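Local coordinates for DNA topoisomerase 2-associated protein PAT1 (Saccharomyces cerevisiae, PDB 5LMG) that activates mRNA decapping and represses translation, its C-terminal domain binding the Dcp2 decapping enzyme and the Xrn1 exonuclease directly, at residues I139-K144 against T198-G203. The protein carries 2 engineered substitutions. Numbering follows the deposited sequence.
Sequences ILSSYK and TTSKIG
S142 and T199 meet hydroxyl to hydroxyl, S142 OG donating to T199 OG1 over 2.7 Å, and S200 OG gives its proton to S141 OG at the same 2.7 Å. Between these two bonds the segments run nearly antiparallel and touch in a single bridge, S142 CA lying 4.0 Å from S200 CA. T199 is the side chain to follow outward. Its CB sits 3.6 Å from Y143 CE2, against the tyrosine ring, which crosses it at about a right angle. There the side chain forks. OG1, held between the backbone N and the carbonyl carbon (chi1 72°), takes the proton of S142 and makes its own bond to the carbonyl of F196; the methyl CG2 rests near Y143 CZ (3.9 Å) and OH (3.8 Å). The Y143 hydroxyl itself bonds to L252 O, which ties the ring to a third part of the chain.

S142 OG also accepts from K144 N, closing an ST turn. S200 has a different second task as the N-cap of helix 201-216: OG is swung roughly anti to the backbone N (chi1 152°), beside the carbonyl carbon, where it accepts from G203 N at 3.0 Å, nearly straight at 170°. S141 OG, its acceptor, donates in turn to I137 O, while I202 CG1 packs beside it. T199 O gathers a weak bond from Y143 N, a CA-H contact from S142, and a water that donates to it and to S141 O.

The contact thus joins the C-terminal part of helix 136-141 and the turn that follows to the N-cap of helix 201-216, in a largely buried part of this mostly helical domain. Each chain of hydroxyls starts on one segment, crosses to the other and ends on a carbonyl just upstream of it, F196 O or I137 O, so the buried hydroxyls of S141, S142, T199 and S200 all have partners.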
loop_
_atom_site.group_PDB
_atom_site.type_symbol
_atom_site.label_atom_id
_atom_site.label_comp_id
_atom_site.label_asym_id
_atom_site.label_seq_id
_atom_site.Cartn_x
_atom_site.Cartn_y
_atom_site.Cartn_z
ATOM N N ILE A 139 6.116 10.766 -2.814
ATOM C CA ILE A 139 6.135 12.148 -2.314
ATOM C C ILE A 139 4.706 12.741 -2.345
ATOM O O ILE A 139 4.286 13.334 -1.359
ATOM C CB ILE A 139 7.225 12.997 -3.045
ATOM C CG1 ILE A 139 8.642 12.448 -2.706
ATOM C CG2 ILE A 139 7.134 14.498 -2.684
ATOM C CD1 ILE A 139 9.666 12.559 -3.808
ATOM N N LEU A 140 3.931 12.474 -3.421
ATOM C CA LEU A 140 2.552 12.942 -3.569
ATOM C C LEU A 140 1.566 12.290 -2.615
ATOM O O LEU A 140 0.596 12.931 -2.232
ATOM C CB LEU A 140 2.051 12.766 -5.023
ATOM C CG LEU A 140 2.671 13.700 -6.068
ATOM C CD1 LEU A 140 2.133 13.380 -7.461
ATOM C CD2 LEU A 140 2.464 15.185 -5.700
ATOM N N SER A 141 1.756 11.003 -2.310
ATOM C CA SER A 141 0.860 10.240 -1.438
ATOM C C SER A 141 1.257 10.276 0.052
ATOM O O SER A 141 0.557 9.686 0.878
ATOM C CB SER A 141 0.709 8.803 -1.937
ATOM O OG SER A 141 1.967 8.149 -1.949
ATOM N N SER A 142 2.364 10.958 0.400
ATOM C CA SER A 142 2.774 11.088 1.807
ATOM C C SER A 142 2.124 12.356 2.389
ATOM O O SER A 142 2.300 13.445 1.840
ATOM C CB SER A 142 4.291 11.198 1.940
ATOM O OG SER A 142 4.671 11.534 3.268
ATOM N N TYR A 143 1.435 12.218 3.530
ATOM C CA TYR A 143 0.841 13.359 4.237
ATOM C C TYR A 143 1.921 14.315 4.767
ATOM O O TYR A 143 1.627 15.468 5.039
ATOM C CB TYR A 143 -0.069 12.875 5.378
ATOM C CG TYR A 143 0.636 12.209 6.543
ATOM C CD1 TYR A 143 1.217 12.969 7.559
ATOM C CD2 TYR A 143 0.608 10.824 6.700
ATOM C CE1 TYR A 143 1.781 12.370 8.678
ATOM C CE2 TYR A 143 1.155 10.215 7.829
ATOM C CZ TYR A 143 1.750 10.993 8.811
ATOM O OH TYR A 143 2.352 10.425 9.904
ATOM N N LYS A 144 3.167 13.822 4.931
ATOM C CA LYS A 144 4.285 14.624 5.417
ATOM C C LYS A 144 4.808 15.545 4.329
ATOM O O LYS A 144 4.966 16.733 4.585
ATOM C CB LYS A 144 5.410 13.736 5.980
ATOM C CG LYS A 144 5.162 13.266 7.411
ATOM C CD LYS A 144 5.589 14.309 8.451
ATOM C CE LYS A 144 4.916 14.092 9.788
ATOM N NZ LYS A 144 5.215 15.189 10.744
ATOM N N THR A 198 5.983 4.573 5.183
ATOM C CA THR A 198 4.714 4.244 5.846
ATOM C C THR A 198 3.749 5.447 5.989
ATOM O O THR A 198 2.591 5.234 6.339
ATOM C CB THR A 198 4.953 3.551 7.187
ATOM O OG1 THR A 198 5.454 4.492 8.129
ATOM C CG2 THR A 198 5.832 2.295 7.066
ATOM N N THR A 199 4.220 6.693 5.732
ATOM C CA THR A 199 3.365 7.903 5.755
ATOM C C THR A 199 2.647 8.051 4.385
ATOM O O THR A 199 1.781 8.915 4.211
ATOM C CB THR A 199 4.143 9.179 6.140
ATOM O OG1 THR A 199 5.005 9.569 5.074
ATOM C CG2 THR A 199 4.894 9.067 7.477
ATOM N N SER A 200 3.016 7.188 3.424
ATOM C CA SER A 200 2.462 7.151 2.075
ATOM C C SER A 200 1.568 5.927 1.886
ATOM O O SER A 200 1.962 4.813 2.243
ATOM C CB SER A 200 3.596 7.169 1.047
ATOM O OG SER A 200 3.274 6.539 -0.181
ATOM N N LYS A 201 0.381 6.134 1.283
ATOM C CA LYS A 201 -0.563 5.059 0.976
ATOM C C LYS A 201 0.086 3.990 0.058
ATOM O O LYS A 201 -0.042 2.804 0.340
ATOM C CB LYS A 201 -1.867 5.610 0.379
ATOM C CG LYS A 201 -2.966 4.565 0.220
ATOM C CD LYS A 201 -4.206 5.159 -0.421
ATOM C CE LYS A 201 -5.433 4.338 -0.136
ATOM N NZ LYS A 201 -6.661 4.986 -0.662
ATOM N N ILE A 202 0.816 4.424 -0.990
ATOM C CA ILE A 202 1.539 3.557 -1.943
ATOM C C ILE A 202 2.666 2.806 -1.229
ATOM O O ILE A 202 2.796 1.595 -1.405
ATOM C CB ILE A 202 2.055 4.337 -3.199
ATOM C CG1 ILE A 202 0.920 5.134 -3.923
ATOM C CG2 ILE A 202 2.832 3.420 -4.187
ATOM C CD1 ILE A 202 -0.319 4.303 -4.441
ATOM N N GLY A 203 3.464 3.540 -0.447
ATOM C CA GLY A 203 4.565 2.990 0.340
ATOM C C GLY A 203 4.096 1.891 1.266
ATOM O O GLY A 203 4.634 0.780 1.221
HETATM O O HOH W 1 -0.845 9.447 3.535
#